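Local coordinates for protein trimethylamine-N-oxide reductase (Haemophilus influenzae, PDB 7L5I) that binds a molybdenum cofactor carrying two pterin guanosine dinucleotides and probably catalyses the reduction of trimethylamine N-oxide and related oxides, at residues S576-A580 and N581-M585; F600-G603 and E604-K608; E794-G798 and V799-V803. All coordinates share one frame; numbering follows the deposited sequence.

Contact 1 (S576-A580 and N581-M585)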
loop_
_atom_site.group_PDB
_atom_site.type_symbol
_atom_site.label_atom_id
_atom_site.label_comp_id
_atom_site.label_asym_id
_atom_site.label_seq_id
_atom_site.Cartn_x
_atom_site.Cartn_y
_atom_site.Cartn_z
ATOM N N SER A 576 31.423 -0.950 0.487
ATOM C CA SER A 576 32.146 -0.381 1.617
ATOM C C SER A 576 31.515 -0.759 2.944
ATOM O O SER A 576 32.229 -1.059 3.913
ATOM C CB SER A 576 32.193 1.144 1.499
ATOM O OG SER A 576 32.899 1.530 0.341
ATOM N N ALA A 577 30.182 -0.706 3.025
ATOM C CA ALA A 577 29.509 -1.130 4.252
ATOM C C ALA A 577 29.736 -2.608 4.526
ATOM O O ALA A 577 29.931 -3.005 5.680
ATOM C CB ALA A 577 28.012 -0.848 4.184
ATOM N N ALA A 578 29.703 -3.451 3.482
ATOM C CA ALA A 578 29.974 -4.869 3.689
ATOM C C ALA A 578 31.397 -5.082 4.196
ATOM O O ALA A 578 31.622 -5.881 5.115
ATOM C CB ALA A 578 29.735 -5.650 2.402
ATOM N N ARG A 579 32.368 -4.371 3.611
ATOM C CA ARG A 579 33.750 -4.519 4.049
ATOM C C ARG A 579 33.887 -4.183 5.525
ATOM O O ARG A 579 34.578 -4.896 6.269
ATOM C CB ARG A 579 34.667 -3.635 3.196
ATOM C CG ARG A 579 36.127 -3.687 3.591
ATOM C CD ARG A 579 36.973 -2.790 2.661
ATOM N NE ARG A 579 36.458 -1.433 2.704
ATOM C CZ ARG A 579 36.440 -0.589 1.677
ATOM N NH1 ARG A 579 36.928 -0.937 0.490
ATOM N NH2 ARG A 579 35.926 0.615 1.847
ATOM N N ALA A 580 33.226 -3.110 5.976
ATOM C CA ALA A 580 33.280 -2.748 7.387
ATOM C C ALA A 580 32.649 -3.821 8.264
ATOM O O ALA A 580 33.064 -4.009 9.418
ATOM C CB ALA A 580 32.599 -1.398 7.620
ATOM N N ASN A 581 31.657 -4.541 7.743
ATOM C CA ASN A 581 31.061 -5.687 8.425
ATOM C C ASN A 581 31.847 -6.981 8.218
ATOM O O ASN A 581 31.372 -8.048 8.620
ATOM C CB ASN A 581 29.616 -5.891 7.953
ATOM C CG ASN A 581 28.668 -4.855 8.517
ATOM O OD1 ASN A 581 28.860 -4.367 9.632
ATOM N ND2 ASN A 581 27.631 -4.513 7.747
ATOM N N ARG A 582 33.027 -6.909 7.585
ATOM C CA ARG A 582 33.904 -8.064 7.360
ATOM C C ARG A 582 33.280 -9.078 6.401
ATOM O O ARG A 582 33.414 -10.295 6.586
ATOM C CB ARG A 582 34.306 -8.734 8.686
ATOM C CG ARG A 582 34.869 -7.788 9.757
ATOM C CD ARG A 582 35.739 -6.666 9.183
ATOM N NE ARG A 582 37.068 -7.101 8.735
ATOM C CZ ARG A 582 37.793 -6.476 7.801
ATOM N NH1 ARG A 582 37.311 -5.397 7.179
ATOM N NH2 ARG A 582 38.998 -6.941 7.472
ATOM N N VAL A 583 32.616 -8.573 5.364
ATOM C CA VAL A 583 32.011 -9.385 4.305
ATOM C C VAL A 583 32.628 -8.936 2.979
ATOM O O VAL A 583 32.531 -7.759 2.605
ATOM C CB VAL A 583 30.479 -9.240 4.274
ATOM C CG1 VAL A 583 29.891 -9.938 3.062
ATOM C CG2 VAL A 583 29.859 -9.795 5.547
ATOM N N ALA A 584 33.270 -9.876 2.292
ATOM C CA ALA A 584 33.878 -9.642 0.996
ATOM C C ALA A 584 32.807 -9.685 -0.079
ATOM O O ALA A 584 31.985 -10.602 -0.101
ATOM C CB ALA A 584 34.932 -10.701 0.708
ATOM N N MET A 585 32.810 -8.683 -0.953
ATOM C CA MET A 585 31.940 -8.618 -2.114
ATOM C C MET A 585 32.785 -8.483 -3.377
ATOM O O MET A 585 33.898 -7.947 -3.328
ATOM C CB MET A 585 30.983 -7.417 -2.035
ATOM C CG MET A 585 29.835 -7.573 -1.057
ATOM S SD MET A 585 28.904 -6.050 -0.934
ATOM C CE MET A 585 27.976 -6.016 -2.474
#
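Val583 N reaches back to Ala578 O at 2.9 Å and Arg582 N turns to Arg579 O, the nested pair of backbone bonds that makes up a Schellman motif at the end of helix 563-580. Arg582 is its C-prime residue: with a positive phi of 67° it reverses the chain in the left-handed region, and the residues after it run back beside the last turn. The final helical bond before this reversal is Asn581 N to Ala577 O, 3.1 Å long.

A Schellman turn commonly brings a hydrophobic pair together just inside and just beyond the helix end, and here Ala578 and Val583 fill those places. Ala578 CB and Val583 CB are 4.1 Å apart. Met585 widens the apolar patch. With CG beside the backbone N and SD extended from it, Met585 rests SD on Ala578 CB at 3.5 Å; the Met585 side chain also touches Tyr571 and Phe575 of helix 563-580. Asn581 turns its amide elsewhere, ND2 giving a hydrogen bond to Gly398 O.

On the polar side, Arg582 folds over its own turn. Bends at chi2 (-37°) and chi3 return the guanidinium to the helix end, where Arg579 O accepts twice. The backbone N of Arg582 and its NH1 approach Arg579 O from opposite faces of the carbonyl plane; the NH1 bond is 2.9 Å long but bent, with an N-H...O angle of 132°.

Contact 2 (F600-G603 and E604-K608)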
loop_
_atom_site.group_PDB
_atom_site.type_symbol
_atom_site.label_atom_id
_atom_site.label_comp_id
_atom_site.label_asym_id
_atom_site.label_seq_id
_atom_site.Cartn_x
_atom_site.Cartn_y
_atom_site.Cartn_z
ATOM N N PHE A 600 23.847 -12.601 1.019
ATOM C CA PHE A 600 24.447 -12.478 2.338
ATOM C C PHE A 600 23.766 -13.464 3.276
ATOM O O PHE A 600 22.702 -13.995 2.974
ATOM C CB PHE A 600 24.267 -11.066 2.890
ATOM C CG PHE A 600 24.811 -9.979 2.013
ATOM C CD1 PHE A 600 26.163 -9.916 1.710
ATOM C CD2 PHE A 600 23.981 -9.002 1.513
ATOM C CE1 PHE A 600 26.662 -8.908 0.911
ATOM C CE2 PHE A 600 24.478 -7.996 0.718
ATOM C CZ PHE A 600 25.829 -7.950 0.418
ATOM N N GLU A 601 24.357 -13.661 4.454
ATOM C CA GLU A 601 23.833 -14.586 5.448
ATOM C C GLU A 601 23.509 -13.839 6.733
ATOM O O GLU A 601 24.156 -12.852 7.065
ATOM C CB GLU A 601 24.836 -15.707 5.759
ATOM C CG GLU A 601 25.085 -16.668 4.620
ATOM C CD GLU A 601 26.217 -17.633 4.928
ATOM O OE1 GLU A 601 27.160 -17.233 5.651
ATOM O OE2 GLU A 601 26.162 -18.789 4.455
ATOM N N ALA A 602 22.489 -14.316 7.446
ATOM C CA ALA A 602 22.155 -13.778 8.762
ATOM C C ALA A 602 22.939 -14.506 9.849
ATOM O O ALA A 602 23.038 -15.734 9.844
ATOM C CB ALA A 602 20.667 -13.932 9.041
ATOM N N GLY A 603 23.453 -13.741 10.800
ATOM C CA GLY A 603 24.152 -14.300 11.938
ATOM C C GLY A 603 23.239 -14.644 13.100
ATOM O O GLY A 603 22.026 -14.408 13.096
ATOM N N GLU A 604 23.867 -15.168 14.152
ATOM C CA GLU A 604 23.102 -15.629 15.301
ATOM C C GLU A 604 22.381 -14.482 15.999
ATOM O O GLU A 604 21.249 -14.659 16.464
ATOM C CB GLU A 604 24.015 -16.365 16.279
ATOM C CG GLU A 604 24.218 -17.831 15.928
ATOM C CD GLU A 604 22.896 -18.558 15.695
ATOM O OE1 GLU A 604 21.902 -18.246 16.394
ATOM O OE2 GLU A 604 22.842 -19.411 14.785
ATOM N N ALA A 605 22.985 -13.292 16.055
ATOM C CA ALA A 605 22.302 -12.197 16.743
ATOM C C ALA A 605 20.991 -11.841 16.039
ATOM O O ALA A 605 19.940 -11.702 16.679
ATOM C CB ALA A 605 23.199 -10.977 16.838
ATOM N N ALA A 606 21.032 -11.713 14.714
ATOM C CA ALA A 606 19.811 -11.405 13.969
ATOM C C ALA A 606 18.784 -12.520 14.100
ATOM O O ALA A 606 17.575 -12.254 14.161
ATOM C CB ALA A 606 20.154 -11.164 12.505
ATOM N N LYS A 607 19.223 -13.779 14.107
ATOM C CA LYS A 607 18.256 -14.868 14.212
ATOM C C LYS A 607 17.575 -14.886 15.574
ATOM O O LYS A 607 16.460 -15.395 15.698
ATOM C CB LYS A 607 18.941 -16.205 13.947
ATOM C CG LYS A 607 19.269 -16.440 12.488
ATOM C CD LYS A 607 20.196 -17.623 12.333
ATOM C CE LYS A 607 20.471 -17.928 10.875
ATOM N NZ LYS A 607 21.593 -18.896 10.770
ATOM N N LYS A 608 18.220 -14.324 16.599
ATOM C CA LYS A 608 17.668 -14.329 17.948
ATOM C C LYS A 608 17.052 -12.997 18.369
ATOM O O LYS A 608 16.630 -12.869 19.523
ATOM C CB LYS A 608 18.787 -14.694 18.944
ATOM C CG LYS A 608 19.273 -16.135 18.774
ATOM C CD LYS A 608 20.605 -16.323 19.474
ATOM C CE LYS A 608 20.829 -17.762 19.896
ATOM N NZ LYS A 608 21.429 -17.776 21.256
#
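Lys607 lies against Gly603 and Ala602, and its side chain runs back along the two carbonyls that precede helix 604-608. With CG set beside the backbone N and anti to the carbonyl carbon (chi1 -74°), the chain heads back toward the residues that precede the helix instead of outward. Lys607 CB lies 3.7 Å from Gly603 O. Lys607 CG comes nearer to Gly603 O, at 3.5 Å, and Lys607 CD passes it at 3.8 Å, so three successive methylene groups flank one carbonyl. The chain stays extended beyond CG and thereby gains a further peptide: Lys607 CE meets Ala602 O at 3.5 Å. At the tip, Lys607 NZ stands 3.6 Å from Ala602 O, close enough for the ammonium charge probably to feel the carbonyl dipole.

The carbonyl flanked by this chain is also the acceptor for its backbone. Lys607 N bonds to Gly603 O at 3.0 Å with an N-H...O angle of 157°, the donor sitting nearly in line with the C=O bond, and this closes the first helical turn. A looser apolar touch joins Ala602 CB and Ala606 CB, 4.5 Å apart, while Ala602 also packs on Pro394. Farther along, Lys607 O accepts from Ser198 OG.

Gly603 has no side chain to cap the first-turn amides, so it contributes through its backbone alone. The arrangement is that of a helix N-terminus with glycine at the N-cap position, entered from the loop that follows strand 598-599.

Contact 3 (E794-G798 and V799-V803)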
loop_
_atom_site.group_PDB
_atom_site.type_symbol
_atom_site.label_atom_id
_atom_site.label_comp_id
_atom_site.label_asym_id
_atom_site.label_seq_id
_atom_site.Cartn_x
_atom_site.Cartn_y
_atom_site.Cartn_z
ATOM N N GLU A 794 -27.402 -5.517 -6.973
ATOM C CA GLU A 794 -28.499 -6.098 -7.742
ATOM C C GLU A 794 -27.936 -6.843 -8.947
ATOM O O GLU A 794 -26.845 -6.538 -9.447
ATOM C CB GLU A 794 -29.462 -5.009 -8.212
ATOM C CG GLU A 794 -28.801 -4.106 -9.243
ATOM C CD GLU A 794 -29.578 -2.853 -9.532
ATOM O OE1 GLU A 794 -30.480 -2.522 -8.732
ATOM O OE2 GLU A 794 -29.287 -2.197 -10.560
ATOM N N LYS A 795 -28.679 -7.838 -9.410
ATOM C CA LYS A 795 -28.293 -8.542 -10.622
ATOM C C LYS A 795 -28.372 -7.604 -11.819
ATOM O O LYS A 795 -29.308 -6.811 -11.944
ATOM C CB LYS A 795 -29.198 -9.760 -10.836
ATOM C CG LYS A 795 -28.770 -10.639 -11.974
ATOM C CD LYS A 795 -29.792 -11.741 -12.259
ATOM C CE LYS A 795 -29.301 -12.646 -13.388
ATOM N NZ LYS A 795 -30.322 -13.646 -13.786
ATOM N N PHE A 796 -27.351 -7.665 -12.679
ATOM C CA PHE A 796 -27.354 -6.884 -13.909
ATOM C C PHE A 796 -28.118 -7.655 -14.970
ATOM O O PHE A 796 -27.839 -8.835 -15.210
ATOM C CB PHE A 796 -25.923 -6.604 -14.378
ATOM C CG PHE A 796 -25.853 -5.833 -15.671
ATOM C CD1 PHE A 796 -25.875 -4.449 -15.673
ATOM C CD2 PHE A 796 -25.769 -6.496 -16.885
ATOM C CE1 PHE A 796 -25.821 -3.738 -16.869
ATOM C CE2 PHE A 796 -25.713 -5.787 -18.084
ATOM C CZ PHE A 796 -25.741 -4.407 -18.069
ATOM N N ILE A 797 -29.093 -7.003 -15.594
ATOM C CA ILE A 797 -30.014 -7.665 -16.520
ATOM C C ILE A 797 -29.604 -7.304 -17.941
ATOM O O ILE A 797 -29.490 -6.118 -18.278
ATOM C CB ILE A 797 -31.473 -7.264 -16.241
ATOM C CG1 ILE A 797 -31.851 -7.588 -14.790
ATOM C CG2 ILE A 797 -32.432 -7.956 -17.230
ATOM C CD1 ILE A 797 -31.672 -9.018 -14.416
ATOM N N GLY A 798 -29.331 -8.322 -18.754
ATOM C CA GLY A 798 -29.116 -8.137 -20.176
ATOM C C GLY A 798 -27.659 -8.167 -20.606
ATOM O O GLY A 798 -26.749 -8.556 -19.871
ATOM N N VAL A 799 -27.471 -7.744 -21.870
ATOM C CA VAL A 799 -26.155 -7.644 -22.483
ATOM C C VAL A 799 -25.273 -6.709 -21.679
ATOM O O VAL A 799 -25.627 -5.550 -21.441
ATOM C CB VAL A 799 -26.314 -7.116 -23.928
ATOM C CG1 VAL A 799 -24.981 -7.035 -24.645
ATOM C CG2 VAL A 799 -27.325 -7.963 -24.702
ATOM N N ALA A 800 -24.083 -7.204 -21.276
ATOM C CA ALA A 800 -23.184 -6.374 -20.481
ATOM C C ALA A 800 -22.175 -5.655 -21.370
ATOM O O ALA A 800 -21.771 -6.177 -22.416
ATOM C CB ALA A 800 -22.448 -7.230 -19.456
ATOM N N PRO A 801 -21.741 -4.451 -20.996
ATOM C CA PRO A 801 -20.826 -3.706 -21.859
ATOM C C PRO A 801 -19.407 -4.255 -21.841
ATOM O O PRO A 801 -18.904 -4.726 -20.824
ATOM C CB PRO A 801 -20.864 -2.286 -21.272
ATOM C CG PRO A 801 -21.233 -2.481 -19.874
ATOM C CD PRO A 801 -22.171 -3.656 -19.835
ATOM N N GLU A 802 -18.758 -4.171 -23.004
ATOM C CA GLU A 802 -17.360 -4.573 -23.121
ATOM C C GLU A 802 -16.431 -3.624 -22.367
ATOM O O GLU A 802 -16.586 -2.403 -22.414
ATOM C CB GLU A 802 -16.958 -4.612 -24.600
ATOM C CG GLU A 802 -17.677 -5.688 -25.406
ATOM C CD GLU A 802 -17.377 -5.617 -26.897
ATOM O OE1 GLU A 802 -16.724 -4.641 -27.339
ATOM O OE2 GLU A 802 -17.802 -6.544 -27.621
ATOM N N VAL A 803 -15.458 -4.202 -21.660
ATOM C CA VAL A 803 -14.389 -3.412 -21.045
ATOM C C VAL A 803 -13.425 -2.946 -22.128
ATOM O O VAL A 803 -12.881 -3.751 -22.892
ATOM C CB VAL A 803 -13.690 -4.250 -19.966
ATOM C CG1 VAL A 803 -12.444 -3.557 -19.417
ATOM C CG2 VAL A 803 -14.681 -4.562 -18.831
HETATM O O HOH W 1 -28.153 -4.834 -20.723
#
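Val799 O is met from two directions: a water molecule donates to it at 2.7 Å, and the ring of Phe796 presents its rim to it. The same water gives its other hydrogen to Ile797 O at 3.1 Å, so it bridges the two carbonyls that flank Gly798 and spans the concave side of the bend, beside the Phe796 ring. Gly798 itself, with phi 102° and psi -168°, occupies a backbone region that is open essentially to glycine alone, and there the chain turns.

Inside the bend sits the aromatic group. Phe796 has CG anti to its own backbone N (chi1 178°), which carries the ring into the bend, toward the residues that follow. Val799 O lies at the ring edge, close to the ring plane, 3.4 Å from Phe796 CE2. An electronegative oxygen at the slightly positive C-H rim is probably a mildly favourable electrostatic match. The neighbouring residue adds apolar contact, with Ala800 CB 3.8 Å from Phe796 CE2. Pro801 extends this packing, its CD reaching Phe796 CZ at 4.1 Å from an oblique direction. In this way one ring serves three consecutive residues of the departing chain.

The turn is the exit from strand 790-795, which pairs antiparallel with strand 717-721. Phe796 continues that pairing through a backbone bond to Ile717. Its ring and Ala800 both lie on the Ile717 side chain, whereas Leu728 of strand 726-733 receives Phe796 and Pro801; Arg697 NH1 bonds to Pro801 O.

In the fold
Three local contacts illustrate how a large molybdoenzyme finishes its secondary structure at the surface. Contacts 1 and 2, a helix end and a helix start, have centres 15 Å apart and share one apolar patch: Phe600 CZ meets Met585 SD at 3.9 Å, and Phe600 CD1 meets Val583 CG1 at 4.0 Å. Contact 3, a strand exit, lies on the opposite side of the chain's centre, its own centre 61 Å from that of contact 1 and 55 Å from that of contact 2. None of the three includes Tyr142, Trp144 or Ser175, which surround the bound oxygen atom; the centres of the three contacts lie 28 to 33 Å from the centre of the chain.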